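Local coordinates for protein peptide synthetase, module 7 (Actinoplanes teichomyceticus, PDB 4TX3) that probably serves as the condensation-like X domain of a teicoplanin-type peptide synthetase, recruiting the haem oxygenases that crosslink the carrier-bound peptide rather than forming peptide bonds, at residues A58-V63 against W123-F128; A65-L70 against M151-R156; L240-G245 against V442-A447; L403-N408 against D414-A419. All coordinates share one frame; numbering follows the deposited sequence.

Contact 1: residues A58-V63 against W123-F128; sequences AALRDV and WRCELF
L60, on a helix, reaches across to two side chains of the strand 123-128, W123 and C125, in a contact without a single hydrogen bond of its own. The apolar part is shared out along the leucine. CD1 of L60 rests 3.7 Å from SG of C125, while its CB, 4.1 Å from CH2 of W123, and its CD2, 4.2 Å from CZ3, take the indole; two branches suit a place where two differently shaped partners must be met at once. The second kind of approach is polar atom against ring: O of L60 lies obliquely to the indole, 3.8 Å from CH2. W123 gets there because its CG sits between the backbone N and the carbonyl carbon (chi1 67°), which brings the six-membered ring against the helix at L60. An alanine at W123 would take away the whole indole, and L60 would probably face a gap while the weak bond from NE1 to O of L70 would be lost. Helix 53-66 is thus laid on the sheet beside helix 148-166, whose L158 touches L60, while W123 also packs on V141 of strand 134-142.

Contact 2: residues A65-L70 against M151-R156; sequences ARHEIL and MDVFFR
F154 meets L70 with the rim of its ring, and following its side chain outward shows how the helix 151-156 reaches the 3-10 turn that contains L70. The CB bond leaves the helix at a slant to the other segment, but CG lies anti to the backbone N (chi1 -175°), and this carries the ring across. Of the two ortho carbons, CD1 hangs over the centre of the F155 ring, 4.0 Å above its plane, whereas CD2 is 3.8 Å from CD1 of L70. One atom further, CE2 approaches that same methyl to 3.7 Å, the leucine lying at the edge of the ring and near its plane; CE2 also meets V63, from the side of a face. At the tip, CZ turns to L60. A flat aromatic suits this place because it uses edge and face together.

Beside this pair, CE1 of H67 touches CG1 of V153 at 4.0 Å, oblique to the imidazole. CG of R66 lies over one face of that ring, toward its rim, and NE2 is hydrogen-bonded to the carboxylate of D157, which also pairs with R66; together these partners fix the turn of the imidazole. H67 is where the chain leaves helix 53-66. Helix 148-166 packs beside this helix end, and F154 and F155 rest on V139 of strand 134-142.

Contact 3: residues L240-G245 against V442-A447; sequences LRLDAG and VLEQVA
L242 lays its CD1 methyl alongside the aliphatic part of E444, 3.8 Å from CG, the two side chains running past one another in opposite senses. The same methyl comes within 4.2 Å of CB of L443. Its reach depends on the first torsion: CG stands anti to the backbone N (chi1 177°), which brings the branched end to the helix although the CB bond does not aim there. A leucine fits because it can close against both a leucine and the methylenes of a glutamate, whose charged end remains at the outer margin of the contact.

That end does polar work. E444 extends beyond CG until OE2 accepts a hydrogen bond of 3.0 Å from a water, and the water in turn accepts one of 2.6 Å from N of D243. Strand end and helix are thus joined through solvent, without any direct bond. D243 holds the N-cap position of helix 244-255, yet its side chain makes no capping bond; OD1 instead takes NE of R241 at 3.0 Å, through its anti lone pair and close to the guanidinium plane. This salt bridge probably tempers the like charges of the D243 and E444 carboxylates, which lie near one another.

Here, then, the last residues of strand 235-242 meet helix 429-448. L443 packs on L250 of helix 244-255 and on A268 of helix 261-278, while the backbone of L242 pairs with I416 of strand 413-423.

Contact 4: residues L403-N408 against D414-A419; sequences LTERRN and DGIEGA
T404 and E417 face each other as a hydrogen-bonded antiparallel pair at the tight core of this beta hairpin. N of T404 reaches O of E417 at 2.7 Å, and N of E417 returns the bond to O of T404. Nearer the turn the pattern breaks at R406, which bonds two successive residues, its N to O of G415 and its O to N of D414. On the buried face CB of L403 packs 3.8 Å from CG2 of I416, and E405, also buried, has its carboxylate bonded to H247. G415 must be glycine: at its backbone angles a CB would be jammed against the carbonyl O of D414. At G418 a side chain would probably crowd L403 as it now stands.

The other face is more open, and charge suits it. R406 bends at chi2 (-58°) to bring its guanidinium edge to E417, where NE at 2.9 Å and NH2 at 2.6 Å both grip the single oxygen OE1. The flat groups stand 75° apart, and CG2 of T404 lies against one guanidinium face, toward its rim. A leucine in place of R406 would keep some cover over the strand, but OE1 of E417 would probably lose both donors and the carboxylate be left to swing. Toward the turn the fit slackens, with CB of D414 3.9 Å from N of N408.

The chemistry implies a division of labour: backbone bonds set the register, aliphatic groups fill the buried face, and a two-nitrogen salt bridge ties the strands across the more exposed one.

Overall arrangement
The four contacts fall into two pairs, one in each half of the V-shaped chain characteristic of condensation-type domains. Contacts 1 and 2 share helix 53-66; their centres are 11 Å apart and they touch, V63 meeting both L70 and F154. Contacts 3 and 4 are equally close and meet through one sheet, in which strands 235-242 and 413-423 are neighbours. Neither contact of one pair touches either of the other: contacts 1 and 3 have centres 43 Å apart, and contacts 2 and 4 come to about 13 Å at their nearest atoms. Segment 151-156 of contact 2 follows just after the loop where condensation domains carry HHxxxDG and this chain reads HRIAADD, consistent with lost condensation activity.

Contact 1: residues A58-V63 against W123-F128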
loop_
_atom_site.group_PDB
_atom_site.type_symbol
_atom_site.label_atom_id
_atom_site.label_comp_id
_atom_site.label_asym_id
_atom_site.label_seq_id
_atom_site.Cartn_x
_atom_site.Cartn_y
_atom_site.Cartn_z
ATOM N N ALA B 58 -11.443 -15.319 18.288
ATOM C CA ALA B 58 -10.147 -15.985 18.197
ATOM C C ALA B 58 -9.183 -15.122 17.390
ATOM O O ALA B 58 -7.982 -15.110 17.644
ATOM C CB ALA B 58 -10.292 -17.368 17.562
ATOM N N ALA B 59 -9.735 -14.393 16.425
ATOM C CA ALA B 59 -8.948 -13.588 15.518
ATOM C C ALA B 59 -8.332 -12.397 16.254
ATOM O O ALA B 59 -7.129 -12.148 16.130
ATOM C CB ALA B 59 -9.793 -13.129 14.358
ATOM N N LEU B 60 -9.156 -11.683 17.019
ATOM C CA LEU B 60 -8.698 -10.571 17.857
ATOM C C LEU B 60 -7.539 -11.011 18.753
ATOM O O LEU B 60 -6.508 -10.350 18.841
ATOM C CB LEU B 60 -9.855 -10.043 18.703
ATOM C CG LEU B 60 -10.903 -9.283 17.888
ATOM C CD1 LEU B 60 -12.242 -9.154 18.645
ATOM C CD2 LEU B 60 -10.351 -7.916 17.518
ATOM N N ARG B 61 -7.724 -12.157 19.393
ATOM C CA ARG B 61 -6.679 -12.823 20.157
ATOM C C ARG B 61 -5.410 -13.090 19.318
ATOM O O ARG B 61 -4.287 -12.929 19.815
ATOM C CB ARG B 61 -7.240 -14.129 20.719
ATOM C CG ARG B 61 -6.589 -14.636 21.963
ATOM C CD ARG B 61 -7.281 -15.919 22.426
ATOM N NE ARG B 61 -8.640 -15.677 22.915
ATOM C CZ ARG B 61 -9.716 -16.357 22.524
ATOM N NH1 ARG B 61 -9.613 -17.327 21.614
ATOM N NH2 ARG B 61 -10.904 -16.059 23.036
ATOM N N ASP B 62 -5.588 -13.493 18.054
ATOM C CA ASP B 62 -4.460 -13.787 17.161
ATOM C C ASP B 62 -3.696 -12.543 16.747
ATOM O O ASP B 62 -2.494 -12.605 16.492
ATOM C CB ASP B 62 -4.925 -14.510 15.899
ATOM C CG ASP B 62 -5.392 -15.928 16.173
ATOM O OD1 ASP B 62 -4.992 -16.519 17.205
ATOM O OD2 ASP B 62 -6.184 -16.447 15.354
ATOM N N VAL B 63 -4.387 -11.412 16.667
ATOM C CA VAL B 63 -3.709 -10.188 16.307
ATOM C C VAL B 63 -2.747 -9.817 17.421
ATOM O O VAL B 63 -1.635 -9.360 17.160
ATOM C CB VAL B 63 -4.693 -9.049 16.053
ATOM C CG1 VAL B 63 -3.956 -7.696 15.909
ATOM C CG2 VAL B 63 -5.519 -9.360 14.815
ATOM N N TRP B 123 -5.450 -2.065 24.881
ATOM C CA TRP B 123 -6.515 -2.014 23.894
ATOM C C TRP B 123 -7.721 -2.738 24.427
ATOM O O TRP B 123 -7.677 -3.339 25.491
ATOM C CB TRP B 123 -6.082 -2.613 22.560
ATOM C CG TRP B 123 -5.823 -4.065 22.604
ATOM C CD1 TRP B 123 -4.772 -4.698 23.211
ATOM C CD2 TRP B 123 -6.615 -5.091 21.991
ATOM N NE1 TRP B 123 -4.870 -6.061 23.024
ATOM C CE2 TRP B 123 -5.986 -6.330 22.278
ATOM C CE3 TRP B 123 -7.796 -5.089 21.242
ATOM C CZ2 TRP B 123 -6.505 -7.556 21.835
ATOM C CZ3 TRP B 123 -8.307 -6.307 20.805
ATOM C CH2 TRP B 123 -7.662 -7.522 21.103
ATOM N N ARG B 124 -8.797 -2.689 23.664
ATOM C CA ARG B 124 -10.110 -3.006 24.184
ATOM C C ARG B 124 -11.089 -3.121 23.024
ATOM O O ARG B 124 -11.112 -2.273 22.128
ATOM C CB ARG B 124 -10.530 -1.917 25.164
ATOM C CG ARG B 124 -11.915 -1.992 25.666
ATOM C CD ARG B 124 -12.317 -0.648 26.244
ATOM N NE ARG B 124 -11.449 -0.243 27.340
ATOM C CZ ARG B 124 -11.056 1.010 27.537
ATOM N NH1 ARG B 124 -11.476 1.969 26.706
ATOM N NH2 ARG B 124 -10.256 1.304 28.559
ATOM N N CYS B 125 -11.889 -4.175 23.023
ATOM C CA CYS B 125 -12.843 -4.353 21.950
ATOM C C CYS B 125 -14.221 -4.670 22.506
ATOM O O CYS B 125 -14.339 -5.186 23.621
ATOM C CB CYS B 125 -12.368 -5.448 20.989
ATOM S SG CYS B 125 -12.025 -7.062 21.736
ATOM N N GLU B 126 -15.260 -4.334 21.740
ATOM C CA GLU B 126 -16.613 -4.763 22.077
ATOM C C GLU B 126 -17.420 -5.030 20.807
ATOM O O GLU B 126 -17.199 -4.421 19.758
ATOM C CB GLU B 126 -17.320 -3.723 22.963
ATOM C CG GLU B 126 -18.329 -4.342 23.956
ATOM C CD GLU B 126 -18.937 -3.324 24.948
ATOM O OE1 GLU B 126 -19.021 -2.117 24.615
ATOM O OE2 GLU B 126 -19.345 -3.730 26.065
ATOM N N LEU B 127 -18.349 -5.965 20.895
ATOM C CA LEU B 127 -19.167 -6.288 19.745
ATOM C C LEU B 127 -20.622 -5.979 20.064
ATOM O O LEU B 127 -21.194 -6.526 21.009
ATOM C CB LEU B 127 -18.984 -7.752 19.345
ATOM C CG LEU B 127 -19.706 -8.178 18.066
ATOM C CD1 LEU B 127 -19.194 -7.411 16.854
ATOM C CD2 LEU B 127 -19.565 -9.685 17.857
ATOM N N PHE B 128 -21.204 -5.088 19.273
ATOM C CA PHE B 128 -22.599 -4.698 19.436
ATOM C C PHE B 128 -23.485 -5.457 18.444
ATOM O O PHE B 128 -23.174 -5.521 17.250
ATOM C CB PHE B 128 -22.745 -3.182 19.262
ATOM C CG PHE B 128 -21.981 -2.400 20.282
ATOM C CD1 PHE B 128 -22.449 -2.297 21.588
ATOM C CD2 PHE B 128 -20.773 -1.802 19.959
ATOM C CE1 PHE B 128 -21.739 -1.600 22.547
ATOM C CE2 PHE B 128 -20.057 -1.100 20.911
ATOM C CZ PHE B 128 -20.543 -1.001 22.212
#

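Contact 2: residues A65-L70 against M151-R156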
loop_
_atom_site.group_PDB
_atom_site.type_symbol
_atom_site.label_atom_id
_atom_site.label_comp_id
_atom_site.label_asym_id
_atom_site.label_seq_id
_atom_site.Cartn_x
_atom_site.Cartn_y
_atom_site.Cartn_z
ATOM N N ALA B 65 -1.483 -11.978 19.470
ATOM C CA ALA B 65 -0.455 -13.019 19.476
ATOM C C ALA B 65 0.675 -12.580 18.552
ATOM O O ALA B 65 1.843 -12.702 18.891
ATOM C CB ALA B 65 -1.019 -14.371 19.049
ATOM N N ARG B 66 0.304 -12.031 17.402
ATOM C CA ARG B 66 1.260 -11.577 16.398
ATOM C C ARG B 66 2.070 -10.368 16.885
ATOM O O ARG B 66 3.276 -10.299 16.639
ATOM C CB ARG B 66 0.509 -11.252 15.101
ATOM C CG ARG B 66 1.333 -10.732 13.935
ATOM C CD ARG B 66 0.455 -10.703 12.682
ATOM N NE ARG B 66 1.024 -9.898 11.607
ATOM C CZ ARG B 66 1.946 -10.335 10.750
ATOM N NH1 ARG B 66 2.409 -11.581 10.834
ATOM N NH2 ARG B 66 2.403 -9.525 9.803
ATOM N N HIS B 67 1.409 -9.437 17.581
ATOM C CA HIS B 67 2.024 -8.177 18.027
ATOM C C HIS B 67 2.171 -8.084 19.547
ATOM O O HIS B 67 1.195 -7.825 20.249
ATOM C CB HIS B 67 1.197 -6.975 17.556
ATOM C CG HIS B 67 1.029 -6.889 16.072
ATOM N ND1 HIS B 67 1.948 -6.268 15.254
ATOM C CD2 HIS B 67 0.036 -7.323 15.260
ATOM C CE1 HIS B 67 1.538 -6.339 13.999
ATOM N NE2 HIS B 67 0.381 -6.971 13.975
ATOM N N GLU B 68 3.388 -8.259 20.052
ATOM C CA GLU B 68 3.632 -8.234 21.500
ATOM C C GLU B 68 3.116 -6.991 22.217
ATOM O O GLU B 68 2.637 -7.080 23.344
ATOM C CB GLU B 68 5.123 -8.370 21.787
ATOM C CG GLU B 68 5.654 -9.757 21.561
ATOM C CD GLU B 68 7.165 -9.810 21.632
ATOM O OE1 GLU B 68 7.805 -8.760 21.913
ATOM O OE2 GLU B 68 7.709 -10.911 21.392
ATOM N N ILE B 69 3.223 -5.837 21.576
ATOM C CA ILE B 69 2.824 -4.609 22.242
ATOM C C ILE B 69 1.343 -4.598 22.652
ATOM O O ILE B 69 0.999 -3.957 23.642
ATOM C CB ILE B 69 3.129 -3.355 21.379
ATOM C CG1 ILE B 69 3.083 -2.109 22.277
ATOM C CG2 ILE B 69 2.217 -3.282 20.118
ATOM C CD1 ILE B 69 3.547 -0.864 21.613
ATOM N N LEU B 70 0.486 -5.329 21.927
ATOM C CA LEU B 70 -0.928 -5.474 22.298
ATOM C C LEU B 70 -1.187 -6.416 23.496
ATOM O O LEU B 70 -2.317 -6.500 23.999
ATOM C CB LEU B 70 -1.730 -5.982 21.108
ATOM C CG LEU B 70 -1.839 -5.100 19.873
ATOM C CD1 LEU B 70 -2.771 -5.764 18.871
ATOM C CD2 LEU B 70 -2.334 -3.727 20.264
ATOM N N MET B 151 -3.436 1.379 13.197
ATOM C CA MET B 151 -4.802 0.892 13.189
ATOM C C MET B 151 -5.139 0.203 11.880
ATOM O O MET B 151 -5.909 -0.752 11.892
ATOM C CB MET B 151 -5.795 2.015 13.467
ATOM C CG MET B 151 -6.811 1.632 14.558
ATOM S SD MET B 151 -6.046 1.635 16.201
ATOM C CE MET B 151 -5.020 3.054 15.912
ATOM N N ASP B 152 -4.560 0.644 10.761
ATOM C CA ASP B 152 -4.752 -0.093 9.496
ATOM C C ASP B 152 -4.108 -1.463 9.576
ATOM O O ASP B 152 -4.695 -2.449 9.123
ATOM C CB ASP B 152 -4.178 0.660 8.294
ATOM C CG ASP B 152 -4.866 1.974 8.060
ATOM O OD1 ASP B 152 -6.111 1.971 7.945
ATOM O OD2 ASP B 152 -4.177 3.015 8.015
ATOM N N VAL B 153 -2.906 -1.524 10.159
ATOM C CA VAL B 153 -2.216 -2.794 10.310
ATOM C C VAL B 153 -3.093 -3.735 11.125
ATOM O O VAL B 153 -3.265 -4.909 10.767
ATOM C CB VAL B 153 -0.818 -2.622 10.975
ATOM C CG1 VAL B 153 -0.168 -3.990 11.275
ATOM C CG2 VAL B 153 0.084 -1.793 10.079
ATOM N N PHE B 154 -3.674 -3.205 12.200
ATOM C CA PHE B 154 -4.523 -4.002 13.077
ATOM C C PHE B 154 -5.635 -4.701 12.275
ATOM O O PHE B 154 -5.818 -5.918 12.373
ATOM C CB PHE B 154 -5.127 -3.138 14.187
ATOM C CG PHE B 154 -5.928 -3.922 15.203
ATOM C CD1 PHE B 154 -7.283 -4.185 14.996
ATOM C CD2 PHE B 154 -5.328 -4.411 16.357
ATOM C CE1 PHE B 154 -8.014 -4.924 15.916
ATOM C CE2 PHE B 154 -6.057 -5.141 17.288
ATOM C CZ PHE B 154 -7.400 -5.400 17.067
ATOM N N PHE B 155 -6.352 -3.944 11.450
ATOM C CA PHE B 155 -7.450 -4.537 10.704
ATOM C C PHE B 155 -6.978 -5.375 9.518
ATOM O O PHE B 155 -7.682 -6.291 9.113
ATOM C CB PHE B 155 -8.448 -3.448 10.274
ATOM C CG PHE B 155 -9.202 -2.877 11.438
ATOM C CD1 PHE B 155 -10.187 -3.620 12.065
ATOM C CD2 PHE B 155 -8.877 -1.632 11.964
ATOM C CE1 PHE B 155 -10.851 -3.114 13.173
ATOM C CE2 PHE B 155 -9.542 -1.122 13.077
ATOM C CZ PHE B 155 -10.516 -1.862 13.679
ATOM N N ARG B 156 -5.786 -5.112 8.982
ATOM C CA ARG B 156 -5.266 -6.019 7.960
ATOM C C ARG B 156 -4.964 -7.346 8.625
ATOM O O ARG B 156 -5.192 -8.402 8.042
ATOM C CB ARG B 156 -4.022 -5.454 7.253
ATOM C CG ARG B 156 -4.356 -4.663 5.955
ATOM C CD ARG B 156 -3.258 -3.668 5.568
ATOM N NE ARG B 156 -1.939 -4.180 5.945
ATOM C CZ ARG B 156 -0.870 -3.416 6.158
ATOM N NH1 ARG B 156 -0.962 -2.095 6.036
ATOM N NH2 ARG B 156 0.285 -3.972 6.495
#

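Contact 3: residues L240-G245 against V442-A447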
loop_
_atom_site.group_PDB
_atom_site.type_symbol
_atom_site.label_atom_id
_atom_site.label_comp_id
_atom_site.label_asym_id
_atom_site.label_seq_id
_atom_site.Cartn_x
_atom_site.Cartn_y
_atom_site.Cartn_z
ATOM N N LEU B 240 -13.325 22.776 6.390
ATOM C CA LEU B 240 -12.503 23.766 5.745
ATOM C C LEU B 240 -12.252 23.303 4.322
ATOM O O LEU B 240 -11.897 22.138 4.117
ATOM C CB LEU B 240 -11.207 23.922 6.546
ATOM C CG LEU B 240 -9.939 24.623 6.092
ATOM C CD1 LEU B 240 -9.070 24.754 7.309
ATOM C CD2 LEU B 240 -9.206 23.825 5.046
ATOM N N ARG B 241 -12.437 24.195 3.347
ATOM C CA ARG B 241 -12.107 23.867 1.966
ATOM C C ARG B 241 -11.322 24.976 1.263
ATOM O O ARG B 241 -11.609 26.146 1.453
ATOM C CB ARG B 241 -13.376 23.564 1.159
ATOM C CG ARG B 241 -13.052 22.993 -0.228
ATOM C CD ARG B 241 -14.187 23.069 -1.250
ATOM N NE ARG B 241 -13.644 22.856 -2.593
ATOM C CZ ARG B 241 -13.430 21.656 -3.128
ATOM N NH1 ARG B 241 -13.738 20.553 -2.447
ATOM N NH2 ARG B 241 -12.912 21.556 -4.344
ATOM N N LEU B 242 -10.331 24.578 0.461
ATOM C CA LEU B 242 -9.686 25.418 -0.550
ATOM C C LEU B 242 -10.044 24.905 -1.945
ATOM O O LEU B 242 -9.811 23.730 -2.243
ATOM C CB LEU B 242 -8.164 25.413 -0.375
ATOM C CG LEU B 242 -7.378 26.193 -1.425
ATOM C CD1 LEU B 242 -7.683 27.706 -1.333
ATOM C CD2 LEU B 242 -5.896 25.916 -1.272
ATOM N N ASP B 243 -10.607 25.762 -2.798
ATOM C CA ASP B 243 -11.131 25.314 -4.100
ATOM C C ASP B 243 -10.002 24.841 -5.022
ATOM O O ASP B 243 -8.834 25.104 -4.751
ATOM C CB ASP B 243 -11.943 26.433 -4.777
ATOM C CG ASP B 243 -13.304 26.650 -4.130
ATOM O OD1 ASP B 243 -13.852 25.691 -3.539
ATOM O OD2 ASP B 243 -13.834 27.783 -4.208
ATOM N N ALA B 244 -10.358 24.163 -6.113
ATOM C CA ALA B 244 -9.388 23.504 -6.985
ATOM C C ALA B 244 -8.443 24.480 -7.691
ATOM O O ALA B 244 -7.230 24.257 -7.749
ATOM C CB ALA B 244 -10.126 22.640 -8.022
ATOM N N GLY B 245 -9.008 25.547 -8.247
ATOM C CA GLY B 245 -8.226 26.577 -8.914
ATOM C C GLY B 245 -7.103 27.171 -8.068
ATOM O O GLY B 245 -5.937 27.111 -8.464
ATOM N N VAL B 442 -6.171 33.373 3.403
ATOM C CA VAL B 442 -4.742 33.600 3.231
ATOM C C VAL B 442 -4.225 32.749 2.091
ATOM O O VAL B 442 -3.485 33.229 1.238
ATOM C CB VAL B 442 -3.938 33.289 4.526
ATOM C CG1 VAL B 442 -2.445 33.210 4.238
ATOM C CG2 VAL B 442 -4.238 34.314 5.586
ATOM N N LEU B 443 -4.630 31.487 2.066
ATOM C CA LEU B 443 -4.214 30.589 0.984
ATOM C C LEU B 443 -4.688 31.069 -0.401
ATOM O O LEU B 443 -3.936 30.987 -1.377
ATOM C CB LEU B 443 -4.702 29.167 1.257
ATOM C CG LEU B 443 -3.886 28.524 2.388
ATOM C CD1 LEU B 443 -4.681 27.468 3.092
ATOM C CD2 LEU B 443 -2.577 27.952 1.862
ATOM N N GLU B 444 -5.899 31.609 -0.499
ATOM C CA GLU B 444 -6.342 32.159 -1.790
ATOM C C GLU B 444 -5.500 33.365 -2.262
ATOM O O GLU B 444 -4.956 33.345 -3.378
ATOM C CB GLU B 444 -7.814 32.548 -1.718
ATOM C CG GLU B 444 -8.747 31.365 -1.513
ATOM C CD GLU B 444 -10.141 31.785 -1.069
ATOM O OE1 GLU B 444 -10.304 32.942 -0.611
ATOM O OE2 GLU B 444 -11.079 30.962 -1.183
ATOM N N GLN B 445 -5.380 34.395 -1.417
ATOM C CA GLN B 445 -4.585 35.596 -1.733
ATOM C C GLN B 445 -3.158 35.271 -2.141
ATOM O O GLN B 445 -2.607 35.823 -3.090
ATOM C CB GLN B 445 -4.538 36.550 -0.533
ATOM C CG GLN B 445 -5.889 36.888 0.028
ATOM C CD GLN B 445 -5.794 37.604 1.357
ATOM O OE1 GLN B 445 -4.901 38.428 1.578
ATOM N NE2 GLN B 445 -6.713 37.283 2.259
ATOM N N VAL B 446 -2.563 34.372 -1.391
ATOM C CA VAL B 446 -1.169 34.061 -1.557
ATOM C C VAL B 446 -1.007 33.230 -2.842
ATOM O O VAL B 446 0.001 33.333 -3.548
ATOM C CB VAL B 446 -0.651 33.355 -0.270
ATOM C CG1 VAL B 446 0.088 32.103 -0.578
ATOM C CG2 VAL B 446 0.180 34.323 0.577
ATOM N N ALA B 447 -2.028 32.447 -3.171
ATOM C CA ALA B 447 -2.052 31.712 -4.442
ATOM C C ALA B 447 -2.087 32.641 -5.648
ATOM O O ALA B 447 -1.360 32.432 -6.615
ATOM C CB ALA B 447 -3.230 30.782 -4.493
HETATM O O HOH W 1 -11.434 28.047 -1.864
#

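Contact 4: residues L403-N408 against D414-A419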
loop_
_atom_site.group_PDB
_atom_site.type_symbol
_atom_site.label_atom_id
_atom_site.label_comp_id
_atom_site.label_asym_id
_atom_site.label_seq_id
_atom_site.Cartn_x
_atom_site.Cartn_y
_atom_site.Cartn_z
ATOM N N LEU B 403 -5.394 18.647 6.778
ATOM C CA LEU B 403 -5.755 18.956 5.403
ATOM C C LEU B 403 -5.379 17.825 4.470
ATOM O O LEU B 403 -4.279 17.263 4.583
ATOM C CB LEU B 403 -5.068 20.241 4.924
ATOM C CG LEU B 403 -5.128 21.518 5.766
ATOM C CD1 LEU B 403 -4.613 22.663 4.926
ATOM C CD2 LEU B 403 -6.525 21.805 6.264
ATOM N N THR B 404 -6.284 17.519 3.539
ATOM C CA THR B 404 -6.067 16.496 2.519
ATOM C C THR B 404 -6.082 17.083 1.112
ATOM O O THR B 404 -7.064 17.700 0.713
ATOM C CB THR B 404 -7.140 15.400 2.583
ATOM O OG1 THR B 404 -7.095 14.765 3.861
ATOM C CG2 THR B 404 -6.921 14.351 1.486
ATOM N N GLU B 405 -4.999 16.877 0.364
ATOM C CA GLU B 405 -4.948 17.224 -1.057
ATOM C C GLU B 405 -5.748 16.238 -1.896
ATOM O O GLU B 405 -5.428 15.052 -1.909
ATOM C CB GLU B 405 -3.499 17.238 -1.565
ATOM C CG GLU B 405 -2.605 18.377 -1.067
ATOM C CD GLU B 405 -1.339 18.524 -1.917
ATOM O OE1 GLU B 405 -0.397 17.716 -1.736
ATOM O OE2 GLU B 405 -1.294 19.434 -2.786
ATOM N N ARG B 406 -6.781 16.720 -2.590
ATOM C CA ARG B 406 -7.493 15.910 -3.584
ATOM C C ARG B 406 -6.767 15.975 -4.919
ATOM O O ARG B 406 -6.138 16.981 -5.241
ATOM C CB ARG B 406 -8.935 16.391 -3.789
ATOM C CG ARG B 406 -9.856 16.249 -2.598
ATOM C CD ARG B 406 -9.923 14.825 -2.168
ATOM N NE ARG B 406 -10.814 14.646 -1.034
ATOM C CZ ARG B 406 -10.892 13.517 -0.338
ATOM N NH1 ARG B 406 -10.124 12.482 -0.669
ATOM N NH2 ARG B 406 -11.726 13.430 0.693
ATOM N N ARG B 407 -6.871 14.908 -5.706
ATOM C CA ARG B 407 -6.350 14.920 -7.073
ATOM C C ARG B 407 -7.314 14.274 -8.059
ATOM O O ARG B 407 -8.087 13.375 -7.705
ATOM C CB ARG B 407 -4.994 14.223 -7.138
ATOM C CG ARG B 407 -3.938 14.977 -6.373
ATOM C CD ARG B 407 -2.627 14.242 -6.327
ATOM N NE ARG B 407 -1.641 15.035 -5.615
ATOM C CZ ARG B 407 -1.076 16.127 -6.115
ATOM N NH1 ARG B 407 -1.408 16.550 -7.334
ATOM N NH2 ARG B 407 -0.182 16.795 -5.398
ATOM N N ASN B 408 -7.275 14.745 -9.301
ATOM C CA ASN B 408 -8.134 14.181 -10.320
ATOM C C ASN B 408 -7.450 12.964 -10.933
ATOM O O ASN B 408 -6.466 12.461 -10.383
ATOM C CB ASN B 408 -8.511 15.235 -11.383
ATOM C CG ASN B 408 -7.308 15.782 -12.170
ATOM O OD1 ASN B 408 -6.286 15.120 -12.345
ATOM N ND2 ASN B 408 -7.452 16.997 -12.670
ATOM N N ASP B 414 -6.926 19.106 -7.216
ATOM C CA ASP B 414 -8.367 19.239 -7.355
ATOM C C ASP B 414 -9.075 19.722 -6.077
ATOM O O ASP B 414 -10.212 19.350 -5.814
ATOM C CB ASP B 414 -8.953 17.902 -7.801
ATOM C CG ASP B 414 -10.237 18.073 -8.577
ATOM O OD1 ASP B 414 -10.275 18.946 -9.480
ATOM O OD2 ASP B 414 -11.206 17.349 -8.276
ATOM N N GLY B 415 -8.401 20.562 -5.291
ATOM C CA GLY B 415 -8.973 21.112 -4.069
ATOM C C GLY B 415 -8.332 20.578 -2.794
ATOM O O GLY B 415 -7.901 19.422 -2.734
ATOM N N ILE B 416 -8.254 21.414 -1.760
ATOM C CA ILE B 416 -7.842 20.900 -0.459
ATOM C C ILE B 416 -9.024 20.884 0.504
ATOM O O ILE B 416 -9.740 21.869 0.653
ATOM C CB ILE B 416 -6.699 21.704 0.152
ATOM C CG1 ILE B 416 -5.508 21.756 -0.811
ATOM C CG2 ILE B 416 -6.297 21.087 1.480
ATOM C CD1 ILE B 416 -4.327 22.605 -0.314
ATOM N N GLU B 417 -9.217 19.738 1.142
ATOM C CA GLU B 417 -10.360 19.471 2.004
ATOM C C GLU B 417 -9.839 19.134 3.404
ATOM O O GLU B 417 -8.788 18.505 3.546
ATOM C CB GLU B 417 -11.186 18.324 1.407
ATOM C CG GLU B 417 -12.319 17.757 2.253
ATOM C CD GLU B 417 -13.199 16.761 1.457
ATOM O OE1 GLU B 417 -12.637 15.838 0.807
ATOM O OE2 GLU B 417 -14.453 16.911 1.468
ATOM N N GLY B 418 -10.535 19.561 4.448
ATOM C CA GLY B 418 -10.019 19.272 5.768
ATOM C C GLY B 418 -10.777 19.815 6.952
ATOM O O GLY B 418 -11.920 20.268 6.833
ATOM N N ALA B 419 -10.128 19.759 8.105
ATOM C CA ALA B 419 -10.758 20.173 9.334
ATOM C C ALA B 419 -9.744 20.750 10.297
ATOM O O ALA B 419 -8.573 20.366 10.282
ATOM C CB ALA B 419 -11.476 19.012 9.974
#